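Local coordinates for protein polyphosphate kinase (Porphyromonas gingivalis, PDB 2O8R) that probably catalyses the reversible, magnesium-dependent transfer of the terminal phosphate of ATP onto a growing chain of inorganic polyphosphate, at residues E609-S614 with R640-I645; M539-N544 with R599-H604; D344-V349 with T477-A482. The protein carries 3 engineered substitutions. All coordinates share one frame; numbering follows the deposited sequence. Where two conformers were deposited one is given.

Interaction 1: E609-S614 with R640-I645; sequences EEVFIS and REIIDI
The guanidinium of Arg640 is approached at its edge, close to its plane, by carboxylates of Glu609 and Asp644. Across the contact NH2 of Arg640 lies 3.5 Å from OE1 of Glu609, an ion pair with the carboxylate and guanidinium planes turned 51° apart; Glu609 was modelled in two conformers, so this pairing is tentative. The other oxygen of Glu609, OE2, is hydrogen-bonded to His604 ND1. One helical turn on, Asp644 makes a long salt bridge to NH1 of the same arginine, while its OD2 is held by Tyr685. Inward of these charges the contact is wholly aliphatic. Val611 divides its two methyls between neighbouring isoleucines: with CG1 anti to the backbone N (chi1 179°), CG1 meets Ile642 CG2 at 3.8 Å, and CG2 is left to face Ile643 CD1 at 4.1 Å. Ile613 adds its tip, CD1, at 4.2 Å from Ile642 CD1. The helix axis runs across the strand at 78°, 9.4 Å away, so successive inward residues of the strand meet side chains near one level of the helix. Strand 610-614 is hydrogen-bonded to strand 600-603 on one edge and to Val633 and Cys631 on the other. Helix 636-651 covers this C-terminal sheet, with Ile642 also touching Ile600, while Glu641 and Ile645, on a flank of the helix, touch helix 678-691 and strand 345-349.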
loop_
_atom_site.group_PDB
_atom_site.type_symbol
_atom_site.label_atom_id
_atom_site.label_comp_id
_atom_site.label_asym_id
_atom_site.label_seq_id
_atom_site.Cartn_x
_atom_site.Cartn_y
_atom_site.Cartn_z
ATOM N N GLU A 609 21.888 42.139 2.624
ATOM C CA GLU A 609 20.875 41.187 3.085
ATOM C C GLU A 609 21.409 39.759 3.181
ATOM O O GLU A 609 22.229 39.341 2.367
ATOM C CB GLU A 609 19.639 41.237 2.178
ATOM C CG GLU A 609 19.421 42.589 1.489
ATOM C CD GLU A 609 17.973 43.068 1.527
ATOM O OE1 GLU A 609 17.521 43.663 0.527
ATOM O OE2 GLU A 609 17.290 42.866 2.558
ATOM N N GLU A 610 20.946 39.022 4.186
ATOM C CA GLU A 610 21.317 37.613 4.345
ATOM C C GLU A 610 20.065 36.760 4.378
ATOM O O GLU A 610 19.123 37.046 5.121
ATOM C CB GLU A 610 22.155 37.395 5.604
ATOM C CG GLU A 610 23.508 38.099 5.531
ATOM C CD GLU A 610 24.384 37.880 6.750
ATOM O OE1 GLU A 610 24.125 36.951 7.540
ATOM O OE2 GLU A 610 25.353 38.648 6.917
ATOM N N VAL A 611 20.040 35.727 3.549
ATOM C CA VAL A 611 18.873 34.866 3.479
ATOM C C VAL A 611 19.210 33.439 3.874
ATOM O O VAL A 611 20.173 32.854 3.368
ATOM C CB VAL A 611 18.234 34.897 2.091
ATOM C CG1 VAL A 611 17.029 33.967 2.032
ATOM C CG2 VAL A 611 17.837 36.322 1.735
ATOM N N PHE A 612 18.420 32.883 4.791
ATOM C CA PHE A 612 18.597 31.490 5.176
ATOM C C PHE A 612 17.415 30.624 4.788
ATOM O O PHE A 612 16.266 31.063 4.817
ATOM C CB PHE A 612 18.848 31.369 6.666
ATOM C CG PHE A 612 20.140 31.970 7.111
ATOM C CD1 PHE A 612 21.286 31.191 7.201
ATOM C CD2 PHE A 612 20.213 33.315 7.447
ATOM C CE1 PHE A 612 22.483 31.743 7.617
ATOM C CE2 PHE A 612 21.401 33.873 7.856
ATOM C CZ PHE A 612 22.536 33.086 7.944
ATOM N N ILE A 613 17.731 29.387 4.421
ATOM C CA ILE A 613 16.761 28.342 4.137
ATOM C C ILE A 613 16.871 27.328 5.272
ATOM O O ILE A 613 17.985 26.869 5.577
ATOM C CB ILE A 613 17.091 27.691 2.766
ATOM C CG1 ILE A 613 16.387 28.447 1.651
ATOM C CG2 ILE A 613 16.712 26.215 2.687
ATOM C CD1 ILE A 613 16.846 28.016 0.288
ATOM N N SER A 614 15.748 26.994 5.921
ATOM C CA SER A 614 15.824 26.060 7.055
ATOM C C SER A 614 14.949 24.819 7.034
ATOM O O SER A 614 13.927 24.755 6.353
ATOM C CB SER A 614 15.613 26.784 8.382
ATOM O OG SER A 614 15.998 25.929 9.451
ATOM N N ARG A 640 18.065 37.237 -4.193
ATOM C CA ARG A 640 17.162 38.247 -4.723
ATOM C C ARG A 640 15.832 37.605 -5.084
ATOM O O ARG A 640 14.768 38.188 -4.851
ATOM C CB ARG A 640 17.812 38.956 -5.931
ATOM C CG ARG A 640 16.920 39.881 -6.785
ATOM C CD ARG A 640 16.108 40.905 -5.973
ATOM N NE ARG A 640 16.838 41.449 -4.829
ATOM C CZ ARG A 640 16.257 41.988 -3.760
ATOM N NH1 ARG A 640 14.926 42.056 -3.678
ATOM N NH2 ARG A 640 17.008 42.454 -2.765
ATOM N N GLU A 641 15.897 36.392 -5.624
ATOM C CA GLU A 641 14.699 35.679 -6.049
ATOM C C GLU A 641 13.809 35.348 -4.852
ATOM O O GLU A 641 12.601 35.559 -4.909
ATOM C CB GLU A 641 15.079 34.419 -6.813
ATOM C CG GLU A 641 13.920 33.664 -7.452
ATOM C CD GLU A 641 14.400 32.426 -8.197
ATOM O OE1 GLU A 641 15.123 31.603 -7.601
ATOM O OE2 GLU A 641 14.070 32.275 -9.388
ATOM N N ILE A 642 14.415 34.855 -3.771
ATOM C CA ILE A 642 13.674 34.447 -2.577
ATOM C C ILE A 642 12.905 35.628 -2.010
ATOM O O ILE A 642 11.718 35.523 -1.674
ATOM C CB ILE A 642 14.617 33.863 -1.516
ATOM C CG1 ILE A 642 15.076 32.474 -1.948
ATOM C CG2 ILE A 642 13.936 33.756 -0.171
ATOM C CD1 ILE A 642 16.228 31.942 -1.130
ATOM N N ILE A 643 13.583 36.765 -1.945
ATOM C CA ILE A 643 12.962 37.990 -1.481
ATOM C C ILE A 643 11.847 38.411 -2.424
ATOM O O ILE A 643 10.768 38.797 -1.968
ATOM C CB ILE A 643 14.002 39.103 -1.281
ATOM C CG1 ILE A 643 15.084 38.588 -0.330
ATOM C CG2 ILE A 643 13.363 40.316 -0.675
ATOM C CD1 ILE A 643 16.161 39.557 -0.035
ATOM N N ASP A 644 12.084 38.309 -3.729
ATOM C CA ASP A 644 11.037 38.624 -4.697
ATOM C C ASP A 644 9.787 37.822 -4.343
ATOM O O ASP A 644 8.700 38.384 -4.183
ATOM C CB ASP A 644 11.489 38.266 -6.110
ATOM C CG ASP A 644 12.392 39.310 -6.727
ATOM O OD1 ASP A 644 12.394 40.471 -6.268
ATOM O OD2 ASP A 644 13.095 38.969 -7.695
ATOM N N ILE A 645 9.983 36.510 -4.186
ATOM C CA ILE A 645 8.930 35.551 -3.883
ATOM C C ILE A 645 8.216 35.895 -2.577
ATOM O O ILE A 645 6.981 36.022 -2.543
ATOM C CB ILE A 645 9.505 34.117 -3.856
ATOM C CG1 ILE A 645 9.783 33.637 -5.283
ATOM C CG2 ILE A 645 8.559 33.148 -3.155
ATOM C CD1 ILE A 645 10.862 32.598 -5.368
#

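Interaction 2: M539-N544 with R599-H604; sequences MLLKMN and RIWCFH. With SO4 (sulfate ion), chain F.
With its CG anti to the carbonyl carbon (chi1 -70°), Met539, a selenomethionine here, rises beside Phe603, whose own chi1 of -59° tips the ring toward it. SE comes 3.7 Å from Phe603 CE1 in an oblique Met-aromatic contact. Leu541 CD2 packs on the same face, 3.8 Å from Trp601 CB; CE of Met543 reaches the indole near NE1. Leu540 and Cys602, whose CB atoms are 3.8 Å apart, lie on the other face with Lys542 and Ile600. The strands are antiparallel, and two hydrogen-bonded pairs, Leu540 with Cys602 and Lys542 with Ile600, each close a ring of two backbone bonds; Lys542 N to Ile600 O measures 2.9 Å, nearly straight at 176°. The buried ammonium of Lys542 is taken up by Gln649 and Glu596. Beyond the last pair, the side chain of Asn544 lies over one face of the Arg599 guanidinium. Asp617 binds Arg599 NE, leaving NH1 and NH2 to converge on sulfate O4 at 2.9 and 2.8 Å respectively. NE2 of His597, a predicted ATP ligand, is also hydrogen-bonded to this sulfate, probably from the crystallisation liquor; the largely apolar strand pair thus ends in an anion site consistent with a place for a substrate phosphate.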
loop_
_atom_site.group_PDB
_atom_site.type_symbol
_atom_site.label_atom_id
_atom_site.label_comp_id
_atom_site.label_asym_id
_atom_site.label_seq_id
_atom_site.Cartn_x
_atom_site.Cartn_y
_atom_site.Cartn_z
HETATM N N MSE A 539 13.306 42.508 9.166
HETATM C CA MSE A 539 13.362 41.040 9.137
HETATM C C MSE A 539 12.173 40.503 8.391
HETATM O O MSE A 539 11.047 40.982 8.566
HETATM C CB MSE A 539 13.360 40.456 10.545
HETATM C CG MSE A 539 14.642 40.710 11.293
HETATM SE SE MSE A 539 14.774 39.792 12.988
HETATM C CE MSE A 539 13.666 40.905 14.093
ATOM N N LEU A 540 12.422 39.503 7.554
ATOM C CA LEU A 540 11.350 38.810 6.861
ATOM C C LEU A 540 11.498 37.340 7.176
ATOM O O LEU A 540 12.477 36.714 6.780
ATOM C CB LEU A 540 11.415 39.088 5.360
ATOM C CG LEU A 540 10.303 38.617 4.409
ATOM C CD1 LEU A 540 8.943 38.435 5.068
ATOM C CD2 LEU A 540 10.189 39.573 3.245
ATOM N N LEU A 541 10.528 36.804 7.910
ATOM C CA LEU A 541 10.635 35.463 8.474
ATOM C C LEU A 541 9.416 34.596 8.133
ATOM O O LEU A 541 8.285 34.950 8.465
ATOM C CB LEU A 541 10.760 35.566 9.982
ATOM C CG LEU A 541 11.911 36.288 10.657
ATOM C CD1 LEU A 541 11.599 36.297 12.135
ATOM C CD2 LEU A 541 13.231 35.578 10.389
ATOM N N LYS A 542 9.645 33.462 7.472
ATOM C CA LYS A 542 8.554 32.562 7.100
ATOM C C LYS A 542 8.766 31.170 7.659
ATOM O O LYS A 542 9.806 30.565 7.432
ATOM C CB LYS A 542 8.428 32.468 5.595
ATOM C CG LYS A 542 7.419 31.435 5.124
ATOM C CD LYS A 542 7.395 31.345 3.601
ATOM C CE LYS A 542 6.427 30.312 3.156
ATOM N NZ LYS A 542 5.096 30.904 3.283
HETATM N N MSE A 543 7.774 30.670 8.389
HETATM C CA MSE A 543 7.827 29.311 8.896
HETATM C C MSE A 543 6.450 28.704 9.177
HETATM O O MSE A 543 5.424 29.379 9.105
HETATM C CB MSE A 543 8.671 29.269 10.140
HETATM C CG MSE A 543 8.100 30.054 11.289
HETATM SE SE MSE A 543 9.540 30.587 12.481
HETATM C CE MSE A 543 11.042 29.648 11.612
ATOM N N ASN A 544 6.440 27.412 9.475
ATOM C CA ASN A 544 5.206 26.705 9.731
ATOM C C ASN A 544 4.742 27.033 11.132
ATOM O O ASN A 544 3.547 27.141 11.386
ATOM C CB ASN A 544 5.378 25.190 9.556
ATOM C CG ASN A 544 5.628 24.784 8.110
ATOM O OD1 ASN A 544 6.752 24.459 7.733
ATOM N ND2 ASN A 544 4.581 24.794 7.299
ATOM N N ARG A 599 10.604 27.195 5.140
ATOM C CA ARG A 599 11.102 27.944 6.289
ATOM C C ARG A 599 12.277 28.785 5.820
ATOM O O ARG A 599 13.324 28.251 5.433
ATOM C CB ARG A 599 11.510 26.998 7.410
ATOM C CG ARG A 599 10.419 26.027 7.806
ATOM C CD ARG A 599 11.006 24.720 8.243
ATOM N NE ARG A 599 10.005 23.903 8.904
ATOM C CZ ARG A 599 9.692 22.660 8.558
ATOM N NH1 ARG A 599 10.321 22.065 7.559
ATOM N NH2 ARG A 599 8.750 22.007 9.231
ATOM N N ILE A 600 12.093 30.102 5.825
ATOM C CA ILE A 600 13.061 31.024 5.227
ATOM C C ILE A 600 13.273 32.251 6.110
ATOM O O ILE A 600 12.312 32.795 6.653
ATOM C CB ILE A 600 12.594 31.478 3.826
ATOM C CG1 ILE A 600 12.666 30.312 2.834
ATOM C CG2 ILE A 600 13.425 32.668 3.339
ATOM C CD1 ILE A 600 12.160 30.633 1.422
ATOM N N TRP A 601 14.523 32.677 6.266
ATOM C CA TRP A 601 14.822 33.858 7.085
ATOM C C TRP A 601 15.596 34.901 6.284
ATOM O O TRP A 601 16.599 34.582 5.647
ATOM C CB TRP A 601 15.627 33.510 8.349
ATOM C CG TRP A 601 15.288 32.218 9.056
ATOM C CD1 TRP A 601 14.052 31.626 9.178
ATOM C CD2 TRP A 601 16.200 31.386 9.789
ATOM N NE1 TRP A 601 14.150 30.471 9.921
ATOM C CE2 TRP A 601 15.454 30.297 10.303
ATOM C CE3 TRP A 601 17.573 31.449 10.052
ATOM C CZ2 TRP A 601 16.038 29.282 11.049
ATOM C CZ3 TRP A 601 18.156 30.436 10.812
ATOM C CH2 TRP A 601 17.388 29.373 11.300
ATOM N N CYS A 602 15.123 36.143 6.330
ATOM C CA CYS A 602 15.791 37.273 5.697
ATOM C C CYS A 602 16.087 38.357 6.700
ATOM O O CYS A 602 15.177 38.922 7.307
ATOM C CB CYS A 602 14.919 37.867 4.605
ATOM S SG CYS A 602 14.437 36.652 3.427
ATOM N N PHE A 603 17.363 38.653 6.867
ATOM C CA PHE A 603 17.774 39.773 7.706
ATOM C C PHE A 603 18.338 40.894 6.838
ATOM O O PHE A 603 19.281 40.676 6.069
ATOM C CB PHE A 603 18.801 39.315 8.732
ATOM C CG PHE A 603 18.308 38.211 9.644
ATOM C CD1 PHE A 603 17.820 38.510 10.908
ATOM C CD2 PHE A 603 18.355 36.875 9.246
ATOM C CE1 PHE A 603 17.381 37.502 11.758
ATOM C CE2 PHE A 603 17.921 35.869 10.090
ATOM C CZ PHE A 603 17.430 36.183 11.348
ATOM N N HIS A 604 17.754 42.086 6.957
ATOM C CA HIS A 604 18.129 43.232 6.118
ATOM C C HIS A 604 19.601 43.633 6.206
ATOM O O HIS A 604 20.233 43.890 5.171
ATOM C CB HIS A 604 17.262 44.441 6.429
ATOM C CG HIS A 604 17.477 45.586 5.492
ATOM N ND1 HIS A 604 17.588 45.417 4.127
ATOM C CD2 HIS A 604 17.591 46.916 5.719
ATOM C CE1 HIS A 604 17.765 46.593 3.555
ATOM N NE2 HIS A 604 17.772 47.519 4.498
HETATM S S SO4 F . 8.174 18.475 8.597
HETATM O O1 SO4 F . 7.103 18.600 7.611
HETATM O O2 SO4 F . 7.608 18.660 9.942
HETATM O O3 SO4 F . 8.778 17.148 8.492
HETATM O O4 SO4 F . 9.227 19.441 8.299
#

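Interaction 3: D344-V349 with T477-A482; sequences DYLIHV and TTLMTA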
loop_
_atom_site.group_PDB
_atom_site.type_symbol
_atom_site.label_atom_id
_atom_site.label_comp_id
_atom_site.label_asym_id
_atom_site.label_seq_id
_atom_site.Cartn_x
_atom_site.Cartn_y
_atom_site.Cartn_z
ATOM N N ASP A 344 25.049 27.615 -8.434
ATOM C CA ASP A 344 24.019 27.236 -7.485
ATOM C C ASP A 344 22.661 27.291 -8.129
ATOM O O ASP A 344 22.409 28.111 -9.004
ATOM C CB ASP A 344 23.996 28.187 -6.295
ATOM C CG ASP A 344 25.176 28.009 -5.387
ATOM O OD1 ASP A 344 25.941 27.037 -5.591
ATOM O OD2 ASP A 344 25.332 28.846 -4.472
ATOM N N TYR A 345 21.775 26.419 -7.671
ATOM C CA TYR A 345 20.406 26.423 -8.135
ATOM C C TYR A 345 19.408 26.433 -6.954
ATOM O O TYR A 345 19.671 25.905 -5.873
ATOM C CB TYR A 345 20.169 25.262 -9.118
ATOM C CG TYR A 345 20.859 25.442 -10.460
ATOM C CD1 TYR A 345 20.171 25.954 -11.570
ATOM C CD2 TYR A 345 22.200 25.104 -10.619
ATOM C CE1 TYR A 345 20.817 26.131 -12.802
ATOM C CE2 TYR A 345 22.846 25.273 -11.835
ATOM C CZ TYR A 345 22.156 25.777 -12.921
ATOM O OH TYR A 345 22.837 25.931 -14.113
ATOM N N LEU A 346 18.274 27.070 -7.175
ATOM C CA LEU A 346 17.205 27.103 -6.205
ATOM C C LEU A 346 16.014 26.465 -6.880
ATOM O O LEU A 346 15.607 26.886 -7.959
ATOM C CB LEU A 346 16.875 28.551 -5.893
ATOM C CG LEU A 346 16.517 28.997 -4.494
ATOM C CD1 LEU A 346 17.501 28.444 -3.454
ATOM C CD2 LEU A 346 16.537 30.503 -4.525
ATOM N N ILE A 347 15.456 25.435 -6.268
ATOM C CA ILE A 347 14.274 24.805 -6.834
ATOM C C ILE A 347 13.098 24.975 -5.894
ATOM O O ILE A 347 13.150 24.583 -4.728
ATOM C CB ILE A 347 14.504 23.322 -7.103
ATOM C CG1 ILE A 347 15.663 23.125 -8.094
ATOM C CG2 ILE A 347 13.212 22.653 -7.552
ATOM C CD1 ILE A 347 15.509 23.857 -9.418
ATOM N N HIS A 348 12.045 25.580 -6.414
ATOM C CA HIS A 348 10.854 25.856 -5.645
ATOM C C HIS A 348 9.761 24.920 -6.098
ATOM O O HIS A 348 9.191 25.076 -7.183
ATOM C CB HIS A 348 10.422 27.304 -5.854
ATOM C CG HIS A 348 11.510 28.297 -5.595
ATOM N ND1 HIS A 348 11.922 28.633 -4.323
ATOM C CD2 HIS A 348 12.270 29.028 -6.445
ATOM C CE1 HIS A 348 12.893 29.524 -4.402
ATOM N NE2 HIS A 348 13.122 29.781 -5.677
ATOM N N VAL A 349 9.449 23.944 -5.266
ATOM C CA VAL A 349 8.481 22.963 -5.699
ATOM C C VAL A 349 7.114 23.162 -5.153
ATOM O O VAL A 349 6.959 23.562 -3.997
ATOM C CB VAL A 349 8.819 21.504 -5.321
ATOM C CG1 VAL A 349 10.069 21.035 -6.015
ATOM C CG2 VAL A 349 8.870 21.318 -3.780
ATOM N N THR A 477 11.394 24.579 -0.581
ATOM C CA THR A 477 12.538 25.183 -1.255
ATOM C C THR A 477 13.837 24.375 -1.085
ATOM O O THR A 477 14.200 23.954 0.022
ATOM C CB THR A 477 12.709 26.625 -0.790
ATOM O OG1 THR A 477 11.492 27.339 -1.052
ATOM C CG2 THR A 477 13.838 27.296 -1.538
ATOM N N THR A 478 14.520 24.147 -2.201
ATOM C CA THR A 478 15.719 23.327 -2.220
ATOM C C THR A 478 16.887 24.085 -2.850
ATOM O O THR A 478 16.765 24.628 -3.957
ATOM C CB THR A 478 15.473 22.028 -3.002
ATOM O OG1 THR A 478 14.511 21.228 -2.300
ATOM C CG2 THR A 478 16.762 21.240 -3.159
ATOM N N LEU A 479 18.006 24.118 -2.124
ATOM C CA LEU A 479 19.253 24.671 -2.611
ATOM C C LEU A 479 20.163 23.562 -3.094
ATOM O O LEU A 479 20.347 22.568 -2.408
ATOM C CB LEU A 479 19.971 25.417 -1.488
ATOM C CG LEU A 479 21.316 26.021 -1.900
ATOM C CD1 LEU A 479 21.092 27.094 -2.950
ATOM C CD2 LEU A 479 22.073 26.571 -0.703
HETATM N N MSE A 480 20.753 23.744 -4.268
HETATM C CA MSE A 480 21.733 22.795 -4.769
HETATM C C MSE A 480 23.032 23.536 -5.014
HETATM O O MSE A 480 23.082 24.458 -5.824
HETATM C CB MSE A 480 21.212 22.122 -6.033
HETATM C CG MSE A 480 19.980 21.297 -5.745
HETATM SE SE MSE A 480 19.108 20.514 -7.297
HETATM C CE MSE A 480 20.148 18.890 -7.508
ATOM N N THR A 481 24.079 23.146 -4.295
ATOM C CA THR A 481 25.327 23.915 -4.283
ATOM C C THR A 481 26.543 23.016 -4.346
ATOM O O THR A 481 26.516 21.870 -3.868
ATOM C CB THR A 481 25.453 24.818 -3.024
ATOM O OG1 THR A 481 26.408 25.851 -3.269
ATOM C CG2 THR A 481 25.919 24.025 -1.808
ATOM N N ALA A 482 27.608 23.538 -4.951
ATOM C CA ALA A 482 28.873 22.821 -5.023
ATOM C C ALA A 482 29.884 23.561 -4.178
ATOM O O ALA A 482 31.047 23.175 -4.099
ATOM C CB ALA A 482 29.340 22.706 -6.453
HETATM O O HOH W 1 27.309 25.348 -6.768
#
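Tyr345 with Met480 and Ile347 with Thr478 are the hydrogen-bonded pairs of an antiparallel strand pairing in the first phospholipase D-like C-terminal domain. Each pair is joined by two backbone bonds, among them Ile347 N to Thr478 O at 2.8 Å. The non-hydrogen-bonded pairs that alternate with them, Leu346 with Leu479 and His348 with Thr477, put their side chains on the opposite face. There Leu346 CD1 meets Leu479 CD1 at 3.9 Å. The imidazole of His348 stands beside Thr477, with CG2 of the threonine 3.6 Å from ND1, and Thr477 OG1 lies at the edge of the ring, near its plane. That hydroxyl is hydrogen-bonded to Ser598, and Thr478 OG1 on the other face to Ser462 of the adjoining strand.

Farther out, strand 457-462 flanks strand 474-481 through backbone bonds from Leu479 to Leu461 and Thr481 to Ala459. Helix 355-365 covers the face of Ile347 and Met480, whereas helix 636-651 of the second C-terminal domain lies on the other, where Leu346 touches Ile642 and Glu641 makes a weak hydrogen bond to His348 NE2. The start of strand 345-349 is tied down by polar groups. The Thr481 hydroxyl, anti to its own backbone N (chi1 -160°), donates to Asp344 OD1 at 2.6 Å from 44° out of the carboxylate plane, and one water bridges that same OD1 to Ala482 N.

In the fold
All three contacts are largely buried, but they differ in kind. Interactions 2 and 3 are antiparallel strand pairings held by backbone bonds, in the second and first C-terminal domains respectively; interaction 1 is a strand-helix packing that relies on branched aliphatic side chains, with charge at its more exposed end. Interactions 1 and 2 share one sheet, since strands 600-603 and 610-614 are neighbours in it. The helix of interaction 1 lies between that sheet and the strands of interaction 3, and Ile613 CD1 packs 3.6 Å from Thr477 CG2, so apolar packing, along with polar links such as the weak Glu641-His348 bond, joins the domains. Sulfate is bound at one end of interaction 2, whereas interaction 3 has a water-bridged end.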